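Local coordinates for conserved hypothetical secreted protein (Helicobacter pylori, PDB 4RNY), which is a cell-shape determinant (Csd3) that binds zinc and probably acts as an M23-family metallopeptidase, at residues F86-K91 with T142-V147; D111-N116 with G152-K157; I137-T142 with K157-S162. All blocks are in the same frame, centred on the assembly; numbering follows the deposited sequence.

Contact 1: residues F86-K91 with T142-V147. With SO4 (sulfate ion), chain D.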
ATOM      1  N   PHE A  86      -3.987   3.304  16.259  1.00 29.59           N
ATOM      2  CA  PHE A  86      -4.440   1.910  16.097  1.00 30.66           C
ATOM      3  C   PHE A  86      -3.664   0.912  16.919  1.00 29.38           C
ATOM      4  O   PHE A  86      -2.573   1.205  17.340  1.00 30.38           O
ATOM      5  CB  PHE A  86      -4.417   1.444  14.624  1.00 28.02           C
ATOM      6  CG  PHE A  86      -3.042   1.373  14.010  1.00 29.12           C
ATOM      7  CD1 PHE A  86      -2.238   0.266  14.174  1.00 26.23           C
ATOM      8  CD2 PHE A  86      -2.573   2.412  13.224  1.00 28.99           C
ATOM      9  CE1 PHE A  86      -0.977   0.214  13.600  1.00 28.08           C
ATOM     10  CE2 PHE A  86      -1.316   2.370  12.659  1.00 28.12           C
ATOM     11  CZ  PHE A  86      -0.509   1.263  12.844  1.00 28.38           C
ATOM     12  N   THR A  87      -4.237  -0.274  17.064  1.00 26.17           N
ATOM     13  CA  THR A  87      -3.570  -1.420  17.691  1.00 30.51           C
ATOM     14  C   THR A  87      -3.148  -2.450  16.626  1.00 26.84           C
ATOM     15  O   THR A  87      -3.905  -2.715  15.686  1.00 27.27           O
ATOM     16  CB  THR A  87      -4.562  -2.117  18.660  1.00 30.81           C
ATOM     17  OG1 THR A  87      -4.780  -1.256  19.777  1.00 37.61           O
ATOM     18  CG2 THR A  87      -3.983  -3.408  19.151  1.00 36.39           C
ATOM     19  N   ARG A  88      -1.974  -3.039  16.803  1.00 25.76           N
ATOM     20  CA  ARG A  88      -1.443  -4.033  15.875  1.00 26.58           C
ATOM     21  C   ARG A  88      -1.471  -5.396  16.532  1.00 30.45           C
ATOM     22  O   ARG A  88      -0.950  -5.537  17.617  1.00 34.47           O
ATOM     23  CB  ARG A  88      -0.035  -3.638  15.407  1.00 26.82           C
ATOM     24  CG  ARG A  88       0.427  -4.405  14.179  1.00 27.96           C
ATOM     25  CD  ARG A  88       1.780  -3.968  13.704  1.00 27.44           C
ATOM     26  NE  ARG A  88       1.887  -2.563  13.222  1.00 25.12           N
ATOM     27  CZ  ARG A  88       2.639  -1.636  13.819  1.00 25.89           C
ATOM     28  NH1 ARG A  88       3.280  -1.916  14.927  1.00 24.54           N
ATOM     29  NH2 ARG A  88       2.757  -0.409  13.322  1.00 26.30           N
ATOM     30  N   LYS A  89      -2.115  -6.390  15.896  1.00 32.07           N
ATOM     31  CA  LYS A  89      -2.119  -7.789  16.382  1.00 34.19           C
ATOM     32  C   LYS A  89      -1.399  -8.715  15.382  1.00 35.68           C
ATOM     33  O   LYS A  89      -1.509  -8.535  14.171  1.00 30.96           O
ATOM     34  CB  LYS A  89      -3.548  -8.335  16.554  1.00 34.50           C
ATOM     35  CG  LYS A  89      -4.322  -7.778  17.722  1.00 38.52           C
ATOM     36  CD  LYS A  89      -5.779  -8.207  17.660  1.00 39.99           C
ATOM     37  CE  LYS A  89      -6.596  -7.493  18.706  1.00 44.21           C
ATOM     38  NZ  LYS A  89      -8.008  -7.933  18.640  1.00 47.86           N
ATOM     39  N   GLU A  90      -0.698  -9.710  15.909  1.00 33.37           N
ATOM     40  CA  GLU A  90      -0.054 -10.745  15.107  1.00 33.83           C
ATOM     41  C   GLU A  90      -0.846 -12.050  15.213  1.00 29.37           C
ATOM     42  O   GLU A  90      -1.248 -12.469  16.280  1.00 31.76           O
ATOM     43  CB  GLU A  90       1.382 -10.952  15.562  1.00 37.60           C
ATOM     44  CG  GLU A  90       2.152 -11.952  14.717  1.00 38.95           C
ATOM     45  CD  GLU A  90       3.580 -12.120  15.171  1.00 41.19           C
ATOM     46  OE1 GLU A  90       4.508 -11.836  14.396  1.00 44.31           O
ATOM     47  OE2 GLU A  90       3.772 -12.533  16.321  1.00 47.56           O
ATOM     48  N   LYS A  91      -1.051 -12.697  14.096  1.00 28.86           N
ATOM     49  CA  LYS A  91      -1.787 -13.943  14.052  1.00 32.53           C
ATOM     50  C   LYS A  91      -1.007 -14.962  13.231  1.00 31.80           C
ATOM     51  O   LYS A  91      -0.168 -14.568  12.421  1.00 25.42           O
ATOM     52  CB  LYS A  91      -3.181 -13.667  13.482  1.00 36.07           C
ATOM     53  CG  LYS A  91      -4.164 -13.224  14.586  1.00 40.59           C
ATOM     54  CD  LYS A  91      -5.147 -12.182  14.130  1.00 47.11           C
ATOM     55  CE  LYS A  91      -6.400 -12.160  15.014  1.00 52.23           C
ATOM     56  NZ  LYS A  91      -6.126 -11.980  16.468  1.00 48.78           N
ATOM     57  N   THR A 142       0.367  -9.527  10.506  1.00 24.88           N
ATOM     58  CA  THR A 142      -0.207  -8.556  11.397  1.00 24.93           C
ATOM     59  C   THR A 142      -1.455  -7.933  10.824  1.00 27.26           C
ATOM     60  O   THR A 142      -1.606  -7.784   9.603  1.00 24.17           O
ATOM     61  CB  THR A 142       0.770  -7.426  11.745  1.00 26.38           C
ATOM     62  OG1 THR A 142       1.119  -6.649  10.570  1.00 25.31           O
ATOM     63  CG2 THR A 142       2.004  -8.028  12.401  1.00 27.42           C
ATOM     64  N   ARG A 143      -2.299  -7.504  11.737  1.00 26.75           N
ATOM     65  CA  ARG A 143      -3.546  -6.861  11.410  1.00 27.65           C
ATOM     66  C   ARG A 143      -3.735  -5.635  12.337  1.00 26.15           C
ATOM     67  O   ARG A 143      -3.470  -5.736  13.522  1.00 27.48           O
ATOM     68  CB  ARG A 143      -4.670  -7.866  11.664  1.00 28.12           C
ATOM     69  CG  ARG A 143      -5.966  -7.513  10.982  1.00 30.34           C
ATOM     70  CD  ARG A 143      -5.788  -7.606   9.479  1.00 33.63           C
ATOM     71  NE  ARG A 143      -7.083  -7.630   8.804  1.00 34.76           N
ATOM     72  CZ  ARG A 143      -7.593  -6.616   8.110  1.00 33.63           C
ATOM     73  NH1 ARG A 143      -6.954  -5.470   7.969  1.00 35.46           N
ATOM     74  NH2 ARG A 143      -8.771  -6.757   7.551  1.00 37.67           N
ATOM     75  N   ASP A 144      -4.237  -4.528  11.811  1.00 25.78           N
ATOM     76  CA  ASP A 144      -4.436  -3.299  12.601  1.00 26.46           C
ATOM     77  C   ASP A 144      -5.888  -3.043  12.938  1.00 27.97           C
ATOM     78  O   ASP A 144      -6.773  -3.240  12.096  1.00 28.26           O
ATOM     79  CB  ASP A 144      -3.897  -2.089  11.863  1.00 27.02           C
ATOM     80  CG  ASP A 144      -2.420  -2.168  11.632  1.00 27.63           C
ATOM     81  OD1 ASP A 144      -1.768  -2.989  12.312  1.00 27.94           O
ATOM     82  OD2 ASP A 144      -1.899  -1.400  10.801  1.00 24.78           O
ATOM     83  N   TYR A 145      -6.120  -2.540  14.159  1.00 26.59           N
ATOM     84  CA  TYR A 145      -7.454  -2.316  14.654  1.00 26.82           C
ATOM     85  C   TYR A 145      -7.596  -0.890  15.178  1.00 27.55           C
ATOM     86  O   TYR A 145      -6.690  -0.403  15.846  1.00 26.71           O
ATOM     87  CB  TYR A 145      -7.785  -3.344  15.737  1.00 28.45           C
ATOM     88  CG  TYR A 145      -7.824  -4.759  15.192  1.00 30.42           C
ATOM     89  CD1 TYR A 145      -6.649  -5.466  14.984  1.00 30.00           C
ATOM     90  CD2 TYR A 145      -9.030  -5.373  14.852  1.00 34.52           C
ATOM     91  CE1 TYR A 145      -6.665  -6.741  14.470  1.00 32.05           C
ATOM     92  CE2 TYR A 145      -9.057  -6.663  14.337  1.00 34.19           C
ATOM     93  CZ  TYR A 145      -7.862  -7.338  14.151  1.00 36.77           C
ATOM     94  OH  TYR A 145      -7.849  -8.619  13.647  1.00 35.79           O
ATOM     95  N   ARG A 146      -8.687  -0.211  14.815  1.00 26.15           N
ATOM     96  CA  ARG A 146      -9.027   1.095  15.419  1.00 31.83           C
ATOM     97  C   ARG A 146     -10.338   0.922  16.182  1.00 31.47           C
ATOM     98  O   ARG A 146     -11.352   0.525  15.576  1.00 28.63           O
ATOM     99  CB  ARG A 146      -9.267   2.202  14.400  1.00 31.40           C
ATOM    100  CG  ARG A 146      -8.254   2.343  13.322  1.00 32.90           C
ATOM    101  CD  ARG A 146      -8.751   3.329  12.286  1.00 32.82           C
ATOM    102  NE  ARG A 146      -8.934   4.698  12.791  1.00 31.37           N
ATOM    103  CZ  ARG A 146      -9.005   5.782  12.006  1.00 29.35           C
ATOM    104  NH1 ARG A 146      -8.890   5.688  10.704  1.00 31.60           N
ATOM    105  NH2 ARG A 146      -9.134   6.983  12.522  1.00 28.93           N
ATOM    106  N   VAL A 147     -10.306   1.159  17.487  1.00 37.11           N
ATOM    107  CA  VAL A 147     -11.503   1.009  18.331  1.00 43.98           C
ATOM    108  C   VAL A 147     -12.256  -0.287  17.958  1.00 41.97           C
ATOM    109  O   VAL A 147     -13.400  -0.248  17.517  1.00 40.56           O
ATOM    110  CB  VAL A 147     -12.468   2.222  18.193  1.00 48.65           C
ATOM    111  CG1 VAL A 147     -13.437   2.266  19.380  1.00 47.75           C
ATOM    112  CG2 VAL A 147     -11.697   3.540  18.091  1.00 52.75           C
TER
HETATM  113  S   SO4 D 502       1.468  -0.347   9.995  1.00 23.68           S
HETATM  114  O1  SO4 D 502       2.330   0.499  10.849  1.00 27.02           O
HETATM  115  O2  SO4 D 502       0.412   0.464   9.338  1.00 27.07           O
HETATM  116  O3  SO4 D 502       0.820  -1.428  10.785  1.00 25.22           O
HETATM  117  O4  SO4 D 502       2.242  -1.005   8.934  1.00 22.41           O
HETATM  118  O   HOH W   1      -8.677 -10.097  16.004  1.00 44.29           O
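Lys89 reaches over the ring of Tyr145, and the two side chains cross at about a right angle. Its chain is extended beyond CG, which carries NZ over the ring to form a cation-pi contact. Lys89 NZ lies 4.4 Å from the centroid of the Tyr145 ring and only 4° off the ring normal. On the way, Lys89 CD passes 3.6 Å from Tyr145 CE1. A water is bound by Tyr145 OH and more weakly by the NZ atoms of Lys89 and Lys91. Lys91 NZ also forms a salt bridge with Glu361.

These side chains lie on one face of an antiparallel sheet, where 87-91 pairs with 142-146. Thr87 with Tyr145 and Lys89 with Arg143 are hydrogen-bonded pairs, each with two backbone bonds.

On the other face, the carboxylate of Asp144 stacks on the Phe86 ring, their planes 22° apart. Asp144 OD2 sits off-centre, toward the ring's rim, 3.4 Å from Phe86 CE1, and also accepts a bond from Gln64. Arg88 runs beside Asp144 and points the same way. Arg88 CG touches Asp144 OD1 at 3.2 Å. The salt bridge from Arg88 NE to Asp144 OD1 is long, at 3.8 Å. A bend at chi3 turns the guanidinium to a sulfate, probably from the crystallisation liquor. Arg88 NE donates to sulfate O3 at 2.9 Å, and Arg88 NH2 donates to sulfate O1 at 2.7 Å. Arg309 binds the same sulfate.

Contact 2: residues D111-N116 with G152-K157. With SO4 (sulfate ion), chain F.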
ATOM      1  N   ASP A 111     -10.921 -12.524   5.920  1.00 34.05           N
ATOM      2  CA  ASP A 111      -9.925 -11.516   5.535  1.00 31.40           C
ATOM      3  C   ASP A 111      -9.546 -11.752   4.100  1.00 31.63           C
ATOM      4  O   ASP A 111      -8.532 -12.357   3.801  1.00 33.46           O
ATOM      5  CB  ASP A 111      -8.735 -11.532   6.501  1.00 32.32           C
ATOM      6  CG  ASP A 111      -7.784 -10.322   6.329  1.00 32.86           C
ATOM      7  OD1 ASP A 111      -7.826  -9.704   5.272  1.00 29.61           O
ATOM      8  OD2 ASP A 111      -6.984 -10.005   7.243  1.00 33.63           O
ATOM      9  N   PRO A 112     -10.368 -11.235   3.193  1.00 30.86           N
ATOM     10  CA  PRO A 112     -10.116 -11.437   1.784  1.00 32.16           C
ATOM     11  C   PRO A 112      -8.862 -10.726   1.282  1.00 32.35           C
ATOM     12  O   PRO A 112      -8.259 -11.176   0.290  1.00 29.71           O
ATOM     13  CB  PRO A 112     -11.365 -10.851   1.116  1.00 33.40           C
ATOM     14  CG  PRO A 112     -11.915  -9.871   2.103  1.00 33.51           C
ATOM     15  CD  PRO A 112     -11.604 -10.465   3.443  1.00 32.03           C
ATOM     16  N   LEU A 113      -8.494  -9.611   1.932  1.00 29.98           N
ATOM     17  CA  LEU A 113      -7.276  -8.893   1.559  1.00 27.77           C
ATOM     18  C   LEU A 113      -6.098  -9.837   1.843  1.00 23.31           C
ATOM     19  O   LEU A 113      -5.205  -9.926   1.067  1.00 24.69           O
ATOM     20  CB  LEU A 113      -7.089  -7.580   2.342  1.00 28.14           C
ATOM     21  CG  LEU A 113      -8.236  -6.537   2.322  1.00 32.41           C
ATOM     22  CD1 LEU A 113      -7.862  -5.288   3.134  1.00 32.71           C
ATOM     23  CD2 LEU A 113      -8.672  -6.142   0.929  1.00 32.44           C
ATOM     24  N   LEU A 114      -6.119 -10.533   2.961  1.00 23.01           N
ATOM     25  CA  LEU A 114      -5.035 -11.499   3.256  1.00 23.78           C
ATOM     26  C   LEU A 114      -4.947 -12.586   2.164  1.00 23.77           C
ATOM     27  O   LEU A 114      -3.854 -12.901   1.663  1.00 22.51           O
ATOM     28  CB  LEU A 114      -5.208 -12.117   4.634  1.00 23.20           C
ATOM     29  CG  LEU A 114      -4.067 -13.080   5.031  1.00 28.16           C
ATOM     30  CD1 LEU A 114      -2.791 -12.349   5.434  1.00 26.54           C
ATOM     31  CD2 LEU A 114      -4.532 -13.967   6.164  1.00 30.42           C
ATOM     32  N   ALA A 115      -6.109 -13.150   1.800  1.00 26.40           N
ATOM     33  CA  ALA A 115      -6.167 -14.169   0.747  1.00 27.50           C
ATOM     34  C   ALA A 115      -5.563 -13.686  -0.565  1.00 30.62           C
ATOM     35  O   ALA A 115      -4.763 -14.411  -1.207  1.00 33.10           O
ATOM     36  CB  ALA A 115      -7.621 -14.603   0.539  1.00 27.99           C
ATOM     37  N   ASN A 116      -5.954 -12.480  -0.983  1.00 29.09           N
ATOM     38  CA  ASN A 116      -5.478 -11.911  -2.223  1.00 30.30           C
ATOM     39  C   ASN A 116      -3.998 -11.569  -2.180  1.00 30.65           C
ATOM     40  O   ASN A 116      -3.290 -11.742  -3.161  1.00 28.80           O
ATOM     41  CB  ASN A 116      -6.331 -10.715  -2.629  1.00 34.35           C
ATOM     42  CG  ASN A 116      -7.767 -11.148  -2.979  1.00 42.98           C
ATOM     43  OD1 ASN A 116      -7.993 -12.273  -3.478  1.00 50.71           O
ATOM     44  ND2 ASN A 116      -8.739 -10.302  -2.676  1.00 44.49           N
ATOM     45  N   GLY A 152      -7.491  -1.071   7.035  1.00 28.96           N
ATOM     46  CA  GLY A 152      -6.257  -1.132   6.274  1.00 28.38           C
ATOM     47  C   GLY A 152      -5.984  -2.548   5.777  1.00 27.28           C
ATOM     48  O   GLY A 152      -6.903  -3.371   5.672  1.00 26.89           O
ATOM     49  N   GLN A 153      -4.723  -2.806   5.451  1.00 25.16           N
ATOM     50  CA  GLN A 153      -4.270  -4.092   4.900  1.00 26.50           C
ATOM     51  C   GLN A 153      -3.513  -4.910   5.948  1.00 25.89           C
ATOM     52  O   GLN A 153      -2.736  -4.347   6.734  1.00 25.44           O
ATOM     53  CB  GLN A 153      -3.273  -3.848   3.762  1.00 29.21           C
ATOM     54  CG  GLN A 153      -3.822  -3.042   2.611  1.00 31.40           C
ATOM     55  CD  GLN A 153      -4.643  -3.889   1.665  1.00 36.75           C
ATOM     56  OE1 GLN A 153      -4.338  -5.083   1.374  1.00 40.46           O
ATOM     57  NE2 GLN A 153      -5.669  -3.274   1.134  1.00 39.08           N
ATOM     58  N   PRO A 154      -3.663  -6.239   5.911  1.00 24.38           N
ATOM     59  CA  PRO A 154      -2.718  -7.044   6.680  1.00 25.50           C
ATOM     60  C   PRO A 154      -1.302  -6.905   6.137  1.00 24.30           C
ATOM     61  O   PRO A 154      -1.118  -6.475   4.993  1.00 22.56           O
ATOM     62  CB  PRO A 154      -3.231  -8.470   6.494  1.00 24.29           C
ATOM     63  CG  PRO A 154      -4.017  -8.461   5.234  1.00 23.80           C
ATOM     64  CD  PRO A 154      -4.452  -7.045   4.960  1.00 26.05           C
ATOM     65  N   THR A 155      -0.317  -7.265   6.949  1.00 21.41           N
ATOM     66  CA  THR A 155       1.029  -7.455   6.464  1.00 22.46           C
ATOM     67  C   THR A 155       1.523  -8.849   6.760  1.00 20.27           C
ATOM     68  O   THR A 155       1.544  -9.272   7.912  1.00 20.82           O
ATOM     69  CB  THR A 155       2.005  -6.449   7.123  1.00 21.86           C
ATOM     70  OG1 THR A 155       1.692  -5.148   6.632  1.00 25.95           O
ATOM     71  CG2 THR A 155       3.409  -6.742   6.748  1.00 22.70           C
ATOM     72  N   ILE A 156       1.948  -9.555   5.730  1.00 20.16           N
ATOM     73  CA  ILE A 156       2.478 -10.897   5.882  1.00 20.87           C
ATOM     74  C   ILE A 156       3.924 -10.817   6.352  1.00 21.11           C
ATOM     75  O   ILE A 156       4.743 -10.157   5.716  1.00 24.18           O
ATOM     76  CB  ILE A 156       2.421 -11.642   4.549  1.00 21.99           C
ATOM     77  CG1 ILE A 156       0.950 -11.869   4.157  1.00 23.42           C
ATOM     78  CG2 ILE A 156       3.197 -12.973   4.627  1.00 22.61           C
ATOM     79  CD1 ILE A 156       0.792 -12.561   2.836  1.00 23.49           C
ATOM     80  N   LYS A 157       4.229 -11.468   7.455  1.00 22.14           N
ATOM     81  CA  LYS A 157       5.613 -11.670   7.952  1.00 22.80           C
ATOM     82  C   LYS A 157       6.281 -12.952   7.465  1.00 22.37           C
ATOM     83  O   LYS A 157       7.450 -12.955   7.099  1.00 23.04           O
ATOM     84  CB  LYS A 157       5.632 -11.685   9.498  1.00 23.96           C
ATOM     85  CG  LYS A 157       4.913 -10.507  10.149  1.00 27.06           C
ATOM     86  CD  LYS A 157       5.534  -9.177   9.739  1.00 30.40           C
ATOM     87  CE  LYS A 157       6.958  -9.038  10.246  1.00 33.36           C
ATOM     88  NZ  LYS A 157       7.040  -9.088  11.741  1.00 33.73           N
TER
HETATM   89  S   SO4 F 504     -10.945   0.421   5.732  1.00 44.88           S
HETATM   90  O1  SO4 F 504     -11.851   0.095   6.738  1.00 48.33           O
HETATM   91  O2  SO4 F 504     -10.499   1.763   5.723  1.00 47.59           O
HETATM   92  O3  SO4 F 504      -9.824  -0.341   5.882  1.00 46.44           O
HETATM   93  O4  SO4 F 504     -11.528   0.149   4.498  1.00 48.36           O
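Leu113 and Leu114 meet Pro154 where the first turn of helix 112-121 packs on strand 153-163. This is helix-on-sheet packing within the Csd3 second domain. The axes of the short segments 112-116 and 153-156 approach to 7.8 Å and run at 42° to each other.

The contact is mainly apolar. The Pro154 ring touches both leucines. Pro154 CD lies 3.8 Å from Leu113 CB, and Pro154 CG lies 3.9 Å from Leu114 CB. Leu114 CG is anti to the backbone N (chi1 -177°), which sends the side chain along the strand. There Leu114 CD1 reaches Ile156 CG1 at 4.0 Å. Leu114 also touches Ile139 and Tyr141 of the adjoining strand 136-146.

Polar groups border this patch. The side chain of Gln153 bends at chi2 and lies across Leu113, with its amide against the methyl Leu113 CD1. Gln153 OE1 accepts from Gln117, one turn farther along the helix. The same amide of Gln117 also donates to Pro154 O, so it ties the helix to the strand at two places. Gly152, just before the strand, has a positive phi, which favours glycine. Gly152 N donates to O3 of a sulfate at 2.7 Å. That ion probably came from the crystallisation liquor and is also held by Thr44.

The helix start is capped by Asp111 at the N-cap position. Its OD2 forms a salt bridge with Arg143, and its carboxylate lies alongside Pro154 CG. Asp111 OD1 accepts from Leu114 N at 3.0 Å, and the donor comes from above the carboxylate plane, 60° out of it.

Contact 3: residues I137-T142 with K157-S162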
ATOM      1  N   ILE A 137      -1.445 -24.464   4.072  1.00 27.63           N
ATOM      2  CA  ILE A 137      -1.086 -23.058   3.974  1.00 27.20           C
ATOM      3  C   ILE A 137      -0.914 -22.555   5.393  1.00 26.48           C
ATOM      4  O   ILE A 137      -1.797 -22.770   6.246  1.00 28.38           O
ATOM      5  CB  ILE A 137      -2.136 -22.230   3.256  1.00 27.75           C
ATOM      6  CG1 ILE A 137      -2.202 -22.610   1.806  1.00 31.45           C
ATOM      7  CG2 ILE A 137      -1.846 -20.713   3.373  1.00 29.93           C
ATOM      8  CD1 ILE A 137      -3.326 -21.951   1.074  1.00 34.91           C
ATOM      9  N   ALA A 138       0.248 -21.972   5.663  1.00 25.48           N
ATOM     10  CA  ALA A 138       0.491 -21.214   6.902  1.00 23.85           C
ATOM     11  C   ALA A 138       0.818 -19.739   6.651  1.00 24.62           C
ATOM     12  O   ALA A 138       1.551 -19.401   5.729  1.00 24.29           O
ATOM     13  CB  ALA A 138       1.631 -21.829   7.689  1.00 24.81           C
ATOM     14  N   ILE A 139       0.321 -18.866   7.527  1.00 24.21           N
ATOM     15  CA  ILE A 139       0.633 -17.434   7.393  1.00 23.49           C
ATOM     16  C   ILE A 139       0.752 -16.808   8.752  1.00 22.28           C
ATOM     17  O   ILE A 139      -0.176 -16.892   9.569  1.00 24.55           O
ATOM     18  CB  ILE A 139      -0.450 -16.655   6.634  1.00 22.57           C
ATOM     19  CG1 ILE A 139      -1.046 -17.480   5.496  1.00 22.16           C
ATOM     20  CG2 ILE A 139       0.118 -15.334   6.111  1.00 25.68           C
ATOM     21  CD1 ILE A 139      -2.218 -16.740   4.823  1.00 24.36           C
ATOM     22  N   VAL A 140       1.884 -16.143   8.953  1.00 23.14           N
ATOM     23  CA  VAL A 140       2.108 -15.263  10.080  1.00 23.88           C
ATOM     24  C   VAL A 140       1.982 -13.841   9.562  1.00 22.44           C
ATOM     25  O   VAL A 140       2.645 -13.445   8.580  1.00 21.10           O
ATOM     26  CB  VAL A 140       3.518 -15.476  10.690  1.00 24.52           C
ATOM     27  CG1 VAL A 140       3.757 -14.489  11.830  1.00 26.00           C
ATOM     28  CG2 VAL A 140       3.625 -16.911  11.197  1.00 26.27           C
ATOM     29  N   TYR A 141       1.091 -13.091  10.182  1.00 23.61           N
ATOM     30  CA  TYR A 141       0.766 -11.751   9.691  1.00 23.59           C
ATOM     31  C   TYR A 141       0.265 -10.833  10.762  1.00 25.77           C
ATOM     32  O   TYR A 141      -0.234 -11.288  11.802  1.00 25.97           O
ATOM     33  CB  TYR A 141      -0.267 -11.851   8.583  1.00 23.06           C
ATOM     34  CG  TYR A 141      -1.638 -12.328   9.015  1.00 24.84           C
ATOM     35  CD1 TYR A 141      -1.919 -13.690   9.184  1.00 25.93           C
ATOM     36  CD2 TYR A 141      -2.663 -11.416   9.249  1.00 25.32           C
ATOM     37  CE1 TYR A 141      -3.160 -14.129   9.564  1.00 26.58           C
ATOM     38  CE2 TYR A 141      -3.912 -11.840   9.594  1.00 25.21           C
ATOM     39  CZ  TYR A 141      -4.166 -13.205   9.767  1.00 28.77           C
ATOM     40  OH  TYR A 141      -5.432 -13.624  10.116  1.00 28.77           O
ATOM     41  N   THR A 142       0.367  -9.527  10.506  1.00 24.88           N
ATOM     42  CA  THR A 142      -0.207  -8.556  11.397  1.00 24.93           C
ATOM     43  C   THR A 142      -1.455  -7.933  10.824  1.00 27.26           C
ATOM     44  O   THR A 142      -1.606  -7.784   9.603  1.00 24.17           O
ATOM     45  CB  THR A 142       0.770  -7.426  11.745  1.00 26.38           C
ATOM     46  OG1 THR A 142       1.119  -6.649  10.570  1.00 25.31           O
ATOM     47  CG2 THR A 142       2.004  -8.028  12.401  1.00 27.42           C
ATOM     48  N   LYS A 157       4.229 -11.468   7.455  1.00 22.14           N
ATOM     49  CA  LYS A 157       5.613 -11.670   7.952  1.00 22.80           C
ATOM     50  C   LYS A 157       6.281 -12.952   7.465  1.00 22.37           C
ATOM     51  O   LYS A 157       7.450 -12.955   7.099  1.00 23.04           O
ATOM     52  CB  LYS A 157       5.632 -11.685   9.498  1.00 23.96           C
ATOM     53  CG  LYS A 157       4.913 -10.507  10.149  1.00 27.06           C
ATOM     54  CD  LYS A 157       5.534  -9.177   9.739  1.00 30.40           C
ATOM     55  CE  LYS A 157       6.958  -9.038  10.246  1.00 33.36           C
ATOM     56  NZ  LYS A 157       7.040  -9.088  11.741  1.00 33.73           N
ATOM     57  N   MET A 158       5.530 -14.033   7.454  1.00 23.80           N
ATOM     58  CA  MET A 158       5.991 -15.269   6.820  1.00 26.49           C
ATOM     59  C   MET A 158       4.826 -16.091   6.302  1.00 24.53           C
ATOM     60  O   MET A 158       3.733 -16.031   6.842  1.00 23.03           O
ATOM     61  CB  MET A 158       6.746 -16.139   7.831  1.00 31.12           C
ATOM     62  CG  MET A 158       6.879 -17.602   7.418  1.00 39.07           C
ATOM     63  SD  MET A 158       7.538 -18.534   8.795  1.00 50.94           S
ATOM     64  CE  MET A 158       6.046 -18.849   9.720  1.00 50.65           C
ATOM     65  N   ALA A 159       5.074 -16.860   5.248  1.00 22.55           N
ATOM     66  CA  ALA A 159       4.124 -17.837   4.810  1.00 24.07           C
ATOM     67  C   ALA A 159       4.852 -19.075   4.342  1.00 23.00           C
ATOM     68  O   ALA A 159       6.028 -19.006   3.991  1.00 21.84           O
ATOM     69  CB  ALA A 159       3.214 -17.278   3.698  1.00 25.87           C
ATOM     70  N   MET A 160       4.099 -20.172   4.309  1.00 24.51           N
ATOM     71  CA  MET A 160       4.527 -21.477   3.802  1.00 25.10           C
ATOM     72  C   MET A 160       3.308 -22.048   3.081  1.00 24.51           C
ATOM     73  O   MET A 160       2.208 -22.095   3.631  1.00 24.51           O
ATOM     74  CB  MET A 160       4.944 -22.391   4.957  1.00 25.28           C
ATOM     75  CG  MET A 160       5.562 -23.734   4.565  1.00 28.46           C
ATOM     76  SD  MET A 160       4.359 -24.922   3.922  1.00 31.31           S
ATOM     77  CE  MET A 160       3.432 -25.275   5.390  1.00 31.76           C
ATOM     78  N   VAL A 161       3.489 -22.402   1.820  1.00 24.61           N
ATOM     79  CA  VAL A 161       2.465 -23.108   1.073  1.00 28.27           C
ATOM     80  C   VAL A 161       3.091 -24.440   0.691  1.00 28.26           C
ATOM     81  O   VAL A 161       4.225 -24.458   0.226  1.00 24.68           O
ATOM     82  CB  VAL A 161       2.106 -22.373  -0.204  1.00 28.54           C
ATOM     83  CG1 VAL A 161       1.145 -23.188  -1.038  1.00 30.04           C
ATOM     84  CG2 VAL A 161       1.470 -21.029   0.119  1.00 31.31           C
ATOM     85  N   SER A 162       2.386 -25.533   0.886  1.00 30.19           N
ATOM     86  CA  SER A 162       2.860 -26.835   0.466  1.00 30.67           C
ATOM     87  C   SER A 162       2.049 -27.377  -0.691  1.00 30.05           C
ATOM     88  O   SER A 162       0.852 -27.390  -0.658  1.00 33.06           O
ATOM     89  CB  SER A 162       2.847 -27.791   1.604  1.00 30.71           C
ATOM     90  OG  SER A 162       1.539 -28.137   1.902  1.00 37.52           O
TER
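A classic beta bulge marks this antiparallel pairing of strands 136-146 and 153-163. Lys157 and Met158 stand together opposite the single residue Val140, and both donate to its carbonyl from the same face of its plane. Lys157 N lies 2.8 Å from Val140 O, and Met158 N lies 3.2 Å from it. Beyond the bulge the pairing is regular. Val140 N donates to Met158 O, and Ala138 exchanges two bonds with Met160. The one from Ala138 N to Met160 O is nearly straight, at 173°.

Val140 meets Met158 on one face of the sheet. Its CG2 is anti to the carbonyl carbon, and Met158 bends at chi3 to bring CE against it. The Val140 CG2 to Met158 CE distance of 3.4 Å is a close, somewhat compressed carbon contact. Val140 CG1 instead lies 4.1 Å from Lys157 CB. Ala138 CB and Met160 CB also meet on the Val140 face.

That face is covered by helix 326-348, whose Leu343 touches Ala138, Met158 and Met160. The face of Ile137, Ile139 and Ala159 packs on Leu118 of helix 112-121. On the other edge of 136-146, Leu93 and Leu95 of strand 87-96 make backbone hydrogen bonds with Ile139 and Ile137.

In the fold
The three contacts belong to one antiparallel sheet and the helix packed on it. Strand 136-146 lies between 87-96, its partner in contact 1, and 153-163, its partner in contact 3. Contact 2 sets helix 112-121 against 153-163. Along the chain 86-91 comes first, then 111-116, then 137-142 and 142-147, then 152-157 and 157-162, so no contact closes before the next has begun. The centres of contacts 1 and 3 lie about 17 Å apart. Those of contacts 1 and 2 lie about 12 Å apart. Those of contacts 2 and 3 lie about 11 Å apart. The Thr142-Thr155 backbone hydrogen bond ties contact 2 to both others. All lie away from the zinc site.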